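PDB 6OX6: Tas1 from Pseudomonas aeruginosa, which pyrophosphorylates adenosine nucleotides to make (p)ppApp after delivery by type VI secretion, draining ADP and ATP and dysregulating central metabolism in competitor cells. Local coordinates for residues 244-249 against 292-297; 261-266 against 352-357; 312-317 against 362-367; 370-375 against 428-433. One frame throughout, in Å; residues are numbered along the deposited sequence.

Contact 1 of 4, residues 244-249 against 292-297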
loop_
_atom_site.group_PDB
_atom_site.type_symbol
_atom_site.label_atom_id
_atom_site.label_comp_id
_atom_site.label_asym_id
_atom_site.label_seq_id
_atom_site.Cartn_x
_atom_site.Cartn_y
_atom_site.Cartn_z
ATOM N N GLN A 244 11.031 -20.324 7.145
ATOM C CA GLN A 244 9.877 -21.215 7.255
ATOM C C GLN A 244 8.719 -21.082 6.267
ATOM O O GLN A 244 8.040 -20.056 6.219
ATOM C CB GLN A 244 9.323 -21.167 8.684
ATOM C CG GLN A 244 10.367 -21.410 9.763
ATOM C CD GLN A 244 10.572 -22.884 10.052
ATOM O OE1 GLN A 244 9.692 -23.707 9.804
ATOM N NE2 GLN A 244 11.742 -23.225 10.582
ATOM N N VAL A 245 8.503 -22.136 5.481
ATOM C CA VAL A 245 7.356 -22.184 4.565
ATOM C C VAL A 245 6.077 -22.009 5.380
ATOM O O VAL A 245 5.945 -22.632 6.450
ATOM C CB VAL A 245 7.344 -23.513 3.795
ATOM C CG1 VAL A 245 6.223 -23.545 2.783
ATOM C CG2 VAL A 245 8.695 -23.764 3.106
ATOM N N PRO A 246 5.143 -21.153 4.979
ATOM C CA PRO A 246 3.910 -21.010 5.760
ATOM C C PRO A 246 2.958 -22.159 5.472
ATOM O O PRO A 246 2.966 -22.753 4.394
ATOM C CB PRO A 246 3.329 -19.667 5.291
ATOM C CG PRO A 246 4.465 -18.965 4.568
ATOM C CD PRO A 246 5.267 -20.091 3.962
ATOM N N LYS A 247 2.145 -22.482 6.476
ATOM C CA LYS A 247 1.182 -23.565 6.328
ATOM C C LYS A 247 0.176 -23.220 5.239
ATOM O O LYS A 247 -0.385 -22.122 5.221
ATOM C CB LYS A 247 0.463 -23.825 7.650
ATOM C CG LYS A 247 1.361 -24.341 8.768
ATOM C CD LYS A 247 1.160 -25.845 9.036
ATOM C CE LYS A 247 -0.312 -26.291 8.950
ATOM N NZ LYS A 247 -0.525 -27.683 9.495
ATOM N N GLY A 248 -0.054 -24.155 4.329
ATOM C CA GLY A 248 -0.950 -23.897 3.226
ATOM C C GLY A 248 -0.391 -22.982 2.163
ATOM O O GLY A 248 -1.138 -22.575 1.266
ATOM N N PHE A 249 0.910 -22.687 2.206
ATOM C CA PHE A 249 1.482 -21.706 1.289
ATOM C C PHE A 249 1.304 -22.113 -0.161
ATOM O O PHE A 249 0.851 -21.312 -0.987
ATOM C CB PHE A 249 2.965 -21.493 1.570
ATOM C CG PHE A 249 3.625 -20.599 0.564
ATOM C CD1 PHE A 249 3.581 -19.224 0.722
ATOM C CD2 PHE A 249 4.267 -21.122 -0.547
ATOM C CE1 PHE A 249 4.165 -18.388 -0.204
ATOM C CE2 PHE A 249 4.864 -20.284 -1.478
ATOM C CZ PHE A 249 4.813 -18.912 -1.300
ATOM N N LYS A 292 6.992 -12.073 3.167
ATOM C CA LYS A 292 5.911 -11.110 3.399
ATOM C C LYS A 292 4.755 -11.745 4.172
ATOM O O LYS A 292 4.182 -11.122 5.080
ATOM C CB LYS A 292 5.430 -10.543 2.066
ATOM C CG LYS A 292 4.351 -9.491 2.187
ATOM C CD LYS A 292 4.142 -8.793 0.857
ATOM C CE LYS A 292 3.300 -7.532 1.007
ATOM N NZ LYS A 292 3.220 -6.808 -0.291
ATOM N N ILE A 293 4.400 -12.988 3.841
ATOM C CA ILE A 293 3.380 -13.698 4.620
ATOM C C ILE A 293 3.811 -13.839 6.070
ATOM O O ILE A 293 3.011 -13.634 6.993
ATOM C CB ILE A 293 3.097 -15.077 4.006
ATOM C CG1 ILE A 293 2.286 -14.899 2.723
ATOM C CG2 ILE A 293 2.396 -15.991 5.052
ATOM C CD1 ILE A 293 2.369 -16.124 1.767
ATOM N N ASN A 294 5.070 -14.240 6.294
ATOM C CA ASN A 294 5.548 -14.448 7.655
ATOM C C ASN A 294 5.662 -13.140 8.440
ATOM O O ASN A 294 5.369 -13.119 9.643
ATOM C CB ASN A 294 6.900 -15.168 7.638
ATOM C CG ASN A 294 6.792 -16.612 7.139
ATOM O OD1 ASN A 294 5.742 -17.240 7.241
ATOM N ND2 ASN A 294 7.897 -17.139 6.604
ATOM N N ASN A 295 6.108 -12.049 7.797
ATOM C CA ASN A 295 6.354 -10.793 8.503
ATOM C C ASN A 295 5.109 -9.920 8.620
ATOM O O ASN A 295 4.759 -9.484 9.721
ATOM C CB ASN A 295 7.449 -9.987 7.811
ATOM C CG ASN A 295 8.811 -10.593 8.008
ATOM O OD1 ASN A 295 9.137 -11.090 9.092
ATOM N ND2 ASN A 295 9.609 -10.591 6.949
ATOM N N ASP A 296 4.471 -9.602 7.494
ATOM C CA ASP A 296 3.271 -8.780 7.562
ATOM C C ASP A 296 2.095 -9.532 8.155
ATOM O O ASP A 296 1.306 -8.954 8.919
ATOM C CB ASP A 296 2.891 -8.260 6.177
ATOM C CG ASP A 296 3.874 -7.216 5.656
ATOM O OD1 ASP A 296 4.713 -6.694 6.451
ATOM O OD2 ASP A 296 3.774 -6.899 4.446
ATOM N N TYR A 297 1.943 -10.807 7.795
ATOM C CA TYR A 297 0.703 -11.511 8.059
ATOM C C TYR A 297 0.866 -12.648 9.048
ATOM O O TYR A 297 -0.047 -13.479 9.166
ATOM C CB TYR A 297 0.116 -12.009 6.746
ATOM C CG TYR A 297 -0.189 -10.874 5.820
ATOM C CD1 TYR A 297 -1.182 -9.937 6.138
ATOM C CD2 TYR A 297 0.518 -10.715 4.644
ATOM C CE1 TYR A 297 -1.465 -8.866 5.281
ATOM C CE2 TYR A 297 0.255 -9.652 3.785
ATOM C CZ TYR A 297 -0.734 -8.728 4.102
ATOM O OH TYR A 297 -0.986 -7.676 3.219
#

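Contact 2 of 4, residues 261-266 against 352-357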
loop_
_atom_site.group_PDB
_atom_site.type_symbol
_atom_site.label_atom_id
_atom_site.label_comp_id
_atom_site.label_asym_id
_atom_site.label_seq_id
_atom_site.Cartn_x
_atom_site.Cartn_y
_atom_site.Cartn_z
ATOM N N ALA A 261 -4.257 -13.664 -14.449
ATOM C CA ALA A 261 -5.031 -13.574 -15.679
ATOM C C ALA A 261 -6.324 -12.817 -15.445
ATOM O O ALA A 261 -6.709 -11.958 -16.246
ATOM C CB ALA A 261 -5.327 -14.979 -16.225
ATOM N N GLU A 262 -6.994 -13.099 -14.330
ATOM C CA GLU A 262 -8.256 -12.433 -14.045
ATOM C C GLU A 262 -8.067 -10.931 -13.829
ATOM O O GLU A 262 -8.761 -10.117 -14.449
ATOM C CB GLU A 262 -8.908 -13.089 -12.834
ATOM C CG GLU A 262 -10.337 -12.684 -12.614
ATOM C CD GLU A 262 -11.039 -13.598 -11.626
ATOM O OE1 GLU A 262 -10.549 -14.734 -11.400
ATOM O OE2 GLU A 262 -12.065 -13.165 -11.066
ATOM N N ILE A 263 -7.138 -10.532 -12.949
ATOM C CA ILE A 263 -7.008 -9.095 -12.720
ATOM C C ILE A 263 -6.407 -8.403 -13.944
ATOM O O ILE A 263 -6.735 -7.240 -14.230
ATOM C CB ILE A 263 -6.210 -8.773 -11.435
ATOM C CG1 ILE A 263 -4.792 -9.373 -11.455
ATOM C CG2 ILE A 263 -7.006 -9.191 -10.166
ATOM C CD1 ILE A 263 -3.921 -8.831 -10.294
ATOM N N ASP A 264 -5.537 -9.097 -14.696
ATOM C CA ASP A 264 -4.992 -8.503 -15.919
ATOM C C ASP A 264 -6.065 -8.302 -16.983
ATOM O O ASP A 264 -6.020 -7.315 -17.728
ATOM C CB ASP A 264 -3.858 -9.356 -16.482
ATOM C CG ASP A 264 -2.537 -9.156 -15.744
ATOM O OD1 ASP A 264 -2.469 -8.320 -14.803
ATOM O OD2 ASP A 264 -1.552 -9.840 -16.126
ATOM N N ALA A 265 -7.043 -9.206 -17.068
ATOM C CA ALA A 265 -8.120 -9.020 -18.033
ATOM C C ALA A 265 -8.953 -7.783 -17.695
ATOM O O ALA A 265 -9.209 -6.938 -18.563
ATOM C CB ALA A 265 -8.992 -10.279 -18.103
ATOM N N VAL A 266 -9.359 -7.635 -16.426
ATOM C CA VAL A 266 -10.159 -6.466 -16.063
ATOM C C VAL A 266 -9.320 -5.191 -16.138
ATOM O O VAL A 266 -9.807 -4.133 -16.558
ATOM C CB VAL A 266 -10.802 -6.662 -14.676
ATOM C CG1 VAL A 266 -9.783 -7.150 -13.694
ATOM C CG2 VAL A 266 -11.404 -5.358 -14.159
HETATM N N MSE A 352 -8.871 -7.132 -5.254
HETATM C CA MSE A 352 -9.965 -7.863 -5.852
HETATM C C MSE A 352 -9.928 -9.313 -5.488
HETATM O O MSE A 352 -8.873 -9.955 -5.636
HETATM C CB MSE A 352 -9.840 -7.812 -7.365
HETATM C CG MSE A 352 -10.276 -6.475 -7.933
HETATM SE SE MSE A 352 -11.688 -6.773 -9.269
HETATM C CE MSE A 352 -12.799 -7.962 -8.165
ATOM N N ASN A 353 -11.037 -9.845 -4.990
ATOM C CA ASN A 353 -11.110 -11.276 -4.705
ATOM C C ASN A 353 -11.477 -11.994 -6.001
ATOM O O ASN A 353 -12.614 -11.903 -6.470
ATOM C CB ASN A 353 -12.121 -11.568 -3.602
ATOM C CG ASN A 353 -11.620 -11.172 -2.218
ATOM O OD1 ASN A 353 -10.415 -11.037 -2.007
ATOM N ND2 ASN A 353 -12.541 -11.006 -1.262
ATOM N N THR A 354 -10.519 -12.697 -6.591
ATOM C CA THR A 354 -10.729 -13.274 -7.908
ATOM C C THR A 354 -11.368 -14.647 -7.806
ATOM O O THR A 354 -11.302 -15.318 -6.774
ATOM C CB THR A 354 -9.416 -13.427 -8.653
ATOM O OG1 THR A 354 -8.555 -14.276 -7.885
ATOM C CG2 THR A 354 -8.746 -12.072 -8.808
ATOM N N LYS A 355 -11.933 -15.085 -8.936
ATOM C CA LYS A 355 -12.579 -16.391 -9.029
ATOM C C LYS A 355 -11.663 -17.528 -8.608
ATOM O O LYS A 355 -12.155 -18.573 -8.160
ATOM C CB LYS A 355 -13.076 -16.617 -10.456
ATOM C CG LYS A 355 -14.302 -15.790 -10.787
ATOM C CD LYS A 355 -15.003 -16.274 -12.052
ATOM C CE LYS A 355 -15.013 -15.199 -13.141
ATOM N NZ LYS A 355 -13.658 -15.019 -13.773
ATOM N N ALA A 356 -10.346 -17.349 -8.714
ATOM C CA ALA A 356 -9.420 -18.397 -8.308
ATOM C C ALA A 356 -9.299 -18.540 -6.796
ATOM O O ALA A 356 -8.612 -19.462 -6.334
ATOM C CB ALA A 356 -8.039 -18.138 -8.904
ATOM N N GLY A 357 -9.924 -17.650 -6.020
ATOM C CA GLY A 357 -9.948 -17.775 -4.579
ATOM C C GLY A 357 -8.842 -17.060 -3.842
ATOM O O GLY A 357 -8.613 -17.358 -2.660
#

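Contact 3 of 4, residues 312-317 against 362-367. With ACT (acetate ion), chain I.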
loop_
_atom_site.group_PDB
_atom_site.type_symbol
_atom_site.label_atom_id
_atom_site.label_comp_id
_atom_site.label_asym_id
_atom_site.label_seq_id
_atom_site.Cartn_x
_atom_site.Cartn_y
_atom_site.Cartn_z
ATOM N N ILE A 312 -2.679 0.348 -13.330
ATOM C CA ILE A 312 -3.357 1.035 -14.415
ATOM C C ILE A 312 -2.887 2.484 -14.433
ATOM O O ILE A 312 -2.983 3.200 -13.428
ATOM C CB ILE A 312 -4.878 0.940 -14.277
ATOM C CG1 ILE A 312 -5.316 -0.529 -14.290
ATOM C CG2 ILE A 312 -5.543 1.734 -15.367
ATOM C CD1 ILE A 312 -6.805 -0.739 -14.020
ATOM N N ILE A 313 -2.346 2.913 -15.560
ATOM C CA ILE A 313 -1.852 4.278 -15.709
ATOM C C ILE A 313 -2.816 4.990 -16.636
ATOM O O ILE A 313 -2.989 4.579 -17.789
ATOM C CB ILE A 313 -0.412 4.319 -16.252
ATOM C CG1 ILE A 313 0.544 3.580 -15.310
ATOM C CG2 ILE A 313 0.066 5.758 -16.488
ATOM C CD1 ILE A 313 0.837 2.159 -15.758
ATOM N N VAL A 314 -3.473 6.033 -16.126
ATOM C CA VAL A 314 -4.386 6.844 -16.922
ATOM C C VAL A 314 -4.123 8.297 -16.573
ATOM O O VAL A 314 -3.461 8.606 -15.583
ATOM C CB VAL A 314 -5.868 6.472 -16.682
ATOM C CG1 VAL A 314 -6.202 5.117 -17.332
ATOM C CG2 VAL A 314 -6.178 6.425 -15.183
ATOM N N GLU A 315 -4.647 9.199 -17.397
ATOM C CA GLU A 315 -4.476 10.616 -17.117
ATOM C C GLU A 315 -5.169 10.991 -15.810
ATOM O O GLU A 315 -6.047 10.274 -15.313
ATOM C CB GLU A 315 -5.005 11.453 -18.275
ATOM C CG GLU A 315 -4.237 11.200 -19.547
ATOM C CD GLU A 315 -2.766 11.634 -19.443
ATOM O OE1 GLU A 315 -2.442 12.537 -18.627
ATOM O OE2 GLU A 315 -1.931 11.063 -20.179
ATOM N N GLY A 316 -4.762 12.138 -15.256
ATOM C CA GLY A 316 -5.085 12.450 -13.871
ATOM C C GLY A 316 -6.574 12.441 -13.588
ATOM O O GLY A 316 -7.039 11.833 -12.618
ATOM N N ASP A 317 -7.351 13.103 -14.436
ATOM C CA ASP A 317 -8.769 13.227 -14.148
ATOM C C ASP A 317 -9.554 11.945 -14.430
ATOM O O ASP A 317 -10.741 11.884 -14.098
ATOM C CB ASP A 317 -9.326 14.413 -14.933
ATOM C CG ASP A 317 -8.941 14.375 -16.405
ATOM O OD1 ASP A 317 -8.372 13.352 -16.852
ATOM O OD2 ASP A 317 -9.205 15.376 -17.115
ATOM N N ILE A 362 -4.860 -4.207 -7.818
ATOM C CA ILE A 362 -4.812 -3.311 -8.973
ATOM C C ILE A 362 -4.622 -1.876 -8.488
ATOM O O ILE A 362 -5.515 -1.307 -7.845
ATOM C CB ILE A 362 -6.065 -3.410 -9.844
ATOM C CG1 ILE A 362 -6.237 -4.820 -10.390
ATOM C CG2 ILE A 362 -5.918 -2.448 -10.990
ATOM C CD1 ILE A 362 -7.570 -5.026 -11.119
ATOM N N GLN A 363 -3.493 -1.275 -8.834
ATOM C CA GLN A 363 -3.224 0.113 -8.484
ATOM C C GLN A 363 -3.515 1.010 -9.672
ATOM O O GLN A 363 -3.392 0.594 -10.823
ATOM C CB GLN A 363 -1.772 0.308 -8.074
ATOM C CG GLN A 363 -1.385 -0.411 -6.823
ATOM C CD GLN A 363 0.033 -0.097 -6.461
ATOM O OE1 GLN A 363 0.967 -0.683 -6.998
ATOM N NE2 GLN A 363 0.207 0.872 -5.603
ATOM N N VAL A 364 -3.864 2.257 -9.387
ATOM C CA VAL A 364 -4.165 3.231 -10.426
ATOM C C VAL A 364 -3.511 4.544 -10.048
ATOM O O VAL A 364 -3.569 4.967 -8.886
ATOM C CB VAL A 364 -5.683 3.449 -10.621
ATOM C CG1 VAL A 364 -5.912 4.119 -11.939
ATOM C CG2 VAL A 364 -6.476 2.123 -10.537
ATOM N N ASN A 365 -2.921 5.209 -11.033
ATOM C CA ASN A 365 -2.328 6.521 -10.793
ATOM C C ASN A 365 -2.089 7.187 -12.134
ATOM O O ASN A 365 -2.214 6.560 -13.188
ATOM C CB ASN A 365 -1.011 6.429 -10.017
ATOM C CG ASN A 365 -0.896 7.510 -8.949
ATOM O OD1 ASN A 365 -1.396 8.622 -9.132
ATOM N ND2 ASN A 365 -0.278 7.179 -7.821
ATOM N N SER A 366 -1.737 8.470 -12.073
ATOM C CA SER A 366 -1.399 9.251 -13.245
ATOM C C SER A 366 0.083 9.112 -13.587
ATOM O O SER A 366 0.895 8.679 -12.756
ATOM C CB SER A 366 -1.734 10.719 -13.005
ATOM O OG SER A 366 -1.034 11.201 -11.873
ATOM N N PRO A 367 0.468 9.466 -14.816
ATOM C CA PRO A 367 1.904 9.472 -15.139
ATOM C C PRO A 367 2.697 10.445 -14.278
ATOM O O PRO A 367 3.847 10.148 -13.921
ATOM C CB PRO A 367 1.938 9.870 -16.627
ATOM C CG PRO A 367 0.550 9.587 -17.150
ATOM C CD PRO A 367 -0.364 9.827 -15.981
HETATM C C ACT I . 2.590 3.084 -7.764
HETATM O O ACT I . 2.820 2.734 -6.568
HETATM O OXT ACT I . 3.390 3.120 -8.744
HETATM C CH3 ACT I . 1.096 3.526 -8.057
#

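Contact 4 of 4, residues 370-375 against 428-433. With ACT (acetate ion), chain I.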
loop_
_atom_site.group_PDB
_atom_site.type_symbol
_atom_site.label_atom_id
_atom_site.label_comp_id
_atom_site.label_asym_id
_atom_site.label_seq_id
_atom_site.Cartn_x
_atom_site.Cartn_y
_atom_site.Cartn_z
ATOM N N ILE A 370 3.487 8.835 -10.863
ATOM C CA ILE A 370 4.431 7.724 -10.980
ATOM C C ILE A 370 5.834 8.243 -11.262
ATOM O O ILE A 370 6.819 7.768 -10.684
ATOM C CB ILE A 370 3.964 6.744 -12.063
ATOM C CG1 ILE A 370 2.794 5.912 -11.507
ATOM C CG2 ILE A 370 5.171 5.844 -12.507
ATOM C CD1 ILE A 370 1.911 5.299 -12.558
ATOM N N TYR A 371 5.949 9.215 -12.163
ATOM C CA TYR A 371 7.210 9.911 -12.361
ATOM C C TYR A 371 7.770 10.399 -11.033
ATOM O O TYR A 371 8.955 10.221 -10.730
ATOM C CB TYR A 371 6.993 11.093 -13.309
ATOM C CG TYR A 371 8.229 11.890 -13.569
ATOM C CD1 TYR A 371 8.400 13.156 -13.019
ATOM C CD2 TYR A 371 9.236 11.381 -14.369
ATOM C CE1 TYR A 371 9.555 13.894 -13.271
ATOM C CE2 TYR A 371 10.384 12.090 -14.619
ATOM C CZ TYR A 371 10.536 13.345 -14.064
ATOM O OH TYR A 371 11.689 14.037 -14.329
ATOM N N ALA A 372 6.908 11.000 -10.222
ATOM C CA ALA A 372 7.357 11.597 -8.976
ATOM C C ALA A 372 7.829 10.540 -7.995
ATOM O O ALA A 372 8.866 10.711 -7.340
ATOM C CB ALA A 372 6.226 12.422 -8.371
ATOM N N LYS A 373 7.092 9.441 -7.890
ATOM C CA LYS A 373 7.354 8.483 -6.835
ATOM C C LYS A 373 8.475 7.508 -7.183
ATOM O O LYS A 373 9.342 7.246 -6.343
ATOM C CB LYS A 373 6.081 7.705 -6.514
ATOM C CG LYS A 373 6.330 6.531 -5.580
ATOM C CD LYS A 373 5.041 5.728 -5.393
ATOM C CE LYS A 373 5.310 4.441 -4.640
ATOM N NZ LYS A 373 4.069 3.669 -4.426
ATOM N N GLU A 374 8.464 6.940 -8.389
ATOM C CA GLU A 374 9.348 5.830 -8.719
ATOM C C GLU A 374 10.675 6.314 -9.320
ATOM O O GLU A 374 10.765 7.371 -9.949
ATOM C CB GLU A 374 8.677 4.884 -9.708
ATOM C CG GLU A 374 7.282 4.446 -9.338
ATOM C CD GLU A 374 7.264 3.373 -8.247
ATOM O OE1 GLU A 374 8.322 3.108 -7.621
ATOM O OE2 GLU A 374 6.181 2.789 -8.027
ATOM N N SER A 375 11.709 5.498 -9.144
ATOM C CA SER A 375 12.964 5.742 -9.844
ATOM C C SER A 375 12.721 5.809 -11.344
ATOM O O SER A 375 11.719 5.304 -11.864
ATOM C CB SER A 375 13.974 4.631 -9.539
ATOM O OG SER A 375 13.573 3.405 -10.163
ATOM N N ALA A 428 5.727 18.336 0.614
ATOM C CA ALA A 428 6.085 19.484 -0.214
ATOM C C ALA A 428 6.488 19.030 -1.617
ATOM O O ALA A 428 6.172 19.694 -2.612
ATOM C CB ALA A 428 7.205 20.274 0.457
ATOM N N TYR A 429 7.154 17.876 -1.718
ATOM C CA TYR A 429 7.581 17.390 -3.025
ATOM C C TYR A 429 6.380 17.019 -3.874
ATOM O O TYR A 429 6.222 17.510 -5.000
ATOM C CB TYR A 429 8.520 16.189 -2.848
ATOM C CG TYR A 429 8.933 15.499 -4.137
ATOM C CD1 TYR A 429 9.892 16.064 -4.995
ATOM C CD2 TYR A 429 8.406 14.253 -4.466
ATOM C CE1 TYR A 429 10.279 15.398 -6.168
ATOM C CE2 TYR A 429 8.775 13.601 -5.628
ATOM C CZ TYR A 429 9.694 14.172 -6.472
ATOM O OH TYR A 429 10.033 13.463 -7.606
ATOM N N TYR A 430 5.523 16.145 -3.357
ATOM C CA TYR A 430 4.359 15.718 -4.126
ATOM C C TYR A 430 3.414 16.867 -4.413
ATOM O O TYR A 430 2.721 16.840 -5.431
ATOM C CB TYR A 430 3.605 14.639 -3.375
ATOM C CG TYR A 430 4.232 13.271 -3.497
ATOM C CD1 TYR A 430 4.623 12.761 -4.744
ATOM C CD2 TYR A 430 4.422 12.478 -2.374
ATOM C CE1 TYR A 430 5.186 11.470 -4.854
ATOM C CE2 TYR A 430 4.956 11.182 -2.481
ATOM C CZ TYR A 430 5.334 10.701 -3.719
ATOM O OH TYR A 430 5.864 9.416 -3.781
ATOM N N ASP A 431 3.339 17.856 -3.509
ATOM C CA ASP A 431 2.509 19.036 -3.766
ATOM C C ASP A 431 3.035 19.843 -4.941
ATOM O O ASP A 431 2.247 20.357 -5.747
ATOM C CB ASP A 431 2.443 19.927 -2.530
ATOM C CG ASP A 431 1.428 19.438 -1.520
ATOM O OD1 ASP A 431 0.663 18.497 -1.843
ATOM O OD2 ASP A 431 1.399 20.000 -0.401
ATOM N N ALA A 432 4.358 20.010 -5.034
ATOM C CA ALA A 432 4.897 20.730 -6.183
ATOM C C ALA A 432 4.564 20.001 -7.481
ATOM O O ALA A 432 4.229 20.633 -8.485
ATOM C CB ALA A 432 6.407 20.926 -6.042
ATOM N N VAL A 433 4.606 18.666 -7.472
ATOM C CA VAL A 433 4.252 17.923 -8.680
ATOM C C VAL A 433 2.819 18.237 -9.103
ATOM O O VAL A 433 2.542 18.482 -10.283
ATOM C CB VAL A 433 4.436 16.410 -8.459
ATOM C CG1 VAL A 433 4.068 15.714 -9.723
ATOM C CG2 VAL A 433 5.891 16.074 -8.042
HETATM C C ACT I . 2.590 3.084 -7.764
HETATM O O ACT I . 2.820 2.734 -6.568
HETATM O OXT ACT I . 3.390 3.120 -8.744
HETATM C CH3 ACT I . 1.096 3.526 -8.057
#

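Contact 1 of 4, residues 244-249 against 292-297
Asn294 supplies the polar link of this contact. Its ND2 donates to the backbone O of Gln244 at 2.9 Å, and the N-H...O angle is 161°. The donor lies in the plane of the Gln244 carbonyl, and the acceptor sits close to the Asn294 amide plane.

The apolar part lies next to it. The ring of Pro246 crosses both Ile293 and Asn294 at about a right angle. Its CG is 3.7 Å from Ile293 CG2 and 3.4 Å from Asn294 OD1. Ile293 works with two branches. CG2 meets the proline, while CD1 comes to the edge of the Phe249 ring, near its plane, 3.5 Å from Phe249 CD1. Phe249 CG stands anti to the backbone N (chi1 174°), and this turns the ring toward the helix. Met290, one turn earlier, also touches Pro246 and Phe249.

Phe249 N bonds to Pro246 O and closes a beta turn, with Gly248 at positive phi. In 292-297, Asp296 (salt bridge) and Tyr297 OH (hydrogen bond) meet Arg53 of the Pa14_01140 chain. The arrangement is a type II beta turn whose third residue, Gly248, is the N-cap of helix 249-253, packed on the C-terminal part of helix 286-296.

Contact 2 of 4, residues 261-266 against 352-357
Helix 256-273 passes the end of strand 347-353, and the two backbones come nearest at Glu262 and Thr354, whose CA atoms are 6.7 Å apart. This is helix-on-sheet packing in an alpha/beta domain with a mixed five-stranded sheet. The strand ends at Asn353. A type I beta turn from Thr354 to Gly357 follows, and Gly357 N bonds to Thr354 O. The turn joins strand 347-353 to its antiparallel neighbour 359-365 in a beta hairpin, and helix 256-273 packs beside that turn.

Glu262 reaches across from the helix. Its CG is anti to the backbone N (chi1 -168°), and the chain stays extended beyond it. This brings the carboxylate up to the start of the turn. There Lys355 N points into it. The bond to Glu262 OE2 is nearly straight, at 2.9 Å with an N-H...O angle of 169°. OE2 is met on its syn side, with the donor 18° out of the carboxylate plane. A second bond to OE1 is bent and weak. The Lys355 side chain bends back at chi3 and chi4, so NZ comes to the same carboxylate in a long salt bridge.

Thr354 lies alongside Glu262, and the two side chains run in opposite directions. Thr354 OG1 is hydrogen-bonded to Ile358 O, while Thr354 CG2 faces Ile263, which also touches Ile362 of the next strand. Selenomethionine Met352 adds its CB to Ile263 CG2 at 4.2 Å. Closer is the methyl-methyl contact of Ile263 CG2 with Thr354 CG2, 3.6 Å.

Contact 3 of 4, residues 312-317 against 362-367
Ile312 N donates to Gln363 O at 2.6 Å, with a nearly linear N-H...O angle of 173°. Two more backbone bonds continue the ladder. Asn365 N gives to Ile312 O at 3.1 Å, and Val314 N gives to Asn365 O at 3.2 Å. The CA-H groups of Val364 and Ile313 also point at these two acceptors, Ile312 O and Asn365 O respectively.

The bridges Ile312-Val364 and Ile313-Asn365 are parallel. They join strands 308-313 and 359-365, the parallel neighbours of an otherwise antiparallel mixed sheet. On one face, Ile312 and Val364 lie side by side and point the same way. Ile312 CD1 extends to Ile362 CG2 at 3.6 Å. Val364 CG1 also meets Val314 CG2, at 4.0 Å. Helices 256-273 and 319-328 cover this side.

On the other face, chi1 of -60° sets Ile313 CG1 beside the backbone N and leaves CG2 opposite that N, where it meets Pro367 CG at 3.9 Å. Asn365 shares this face, and its OD1 receives Ser366 N, while ND2 bonds to Ser346 O. Ser366 is the N-cap of helix 367-373. Gln363 NE2 makes a weak hydrogen bond to an acetate ion that also binds Lys373 NZ.

Contact 4 of 4, residues 370-375 against 428-433
Lys373 lies across Tyr430, where the last turn of helix 367-373 packs on helix 419-435. This is a helix-helix contact within the alpha/beta domain. Lys373 CB sits 3.2 Å from Tyr430 OH, and CG is 3.4 Å from the same oxygen. CG stands anti to the backbone N (chi1 171°), and the chain is extended from there on. CD is still near Tyr430 OH, at 4.1 Å, but is already closer to the acetate. CE is nearer still to the ion. NZ ends in a hydrogen bond to acetate O at 2.6 Å. The acetate probably comes from the crystallisation liquor.

Ala372 fills the middle of the contact. Its CB points at the other helix and is met by three side chains. Val433 CG2 is 3.7 Å away. Tyr430 offers its ring edge, with CE1 at 3.8 Å. Tyr429 CE2 completes the set around Ala372 CB at 3.9 Å. The rings of Tyr430 and Tyr345 also meet.

Tyr429 OH is hydrogen-bonded to Pro398 O and to Gln401 N, so the loop before helix 402-410 is tied in here. Ala372 O lies near the plane of the Tyr429 ring, at its edge, 3.0 Å from OH.

In the fold
Along the chain, contacts 1 and 2 interleave, as do contacts 2 and 3, while contact 4 opens only after contact 3 has closed. Contacts 2 and 3 share the five-stranded sheet through the neighbouring strands 347-353 and 359-365. They touch where Ile263 and Val266 pack on Ile362. Contact 4 follows directly, since helix 367-373 comes right after strand 359-365, and Ile370 packs on Ile313 and Asn365. Contacts 3 and 4 have centres 14 Å apart and both touch one acetate. Contact 1 is remote, its centre about 33 Å from that of contact 4. The Pa14_01140 chain, consistent with the immunity protein of the complex, meets helix 286-296 of contact 1 and not the segments of contacts 2, 3 and 4.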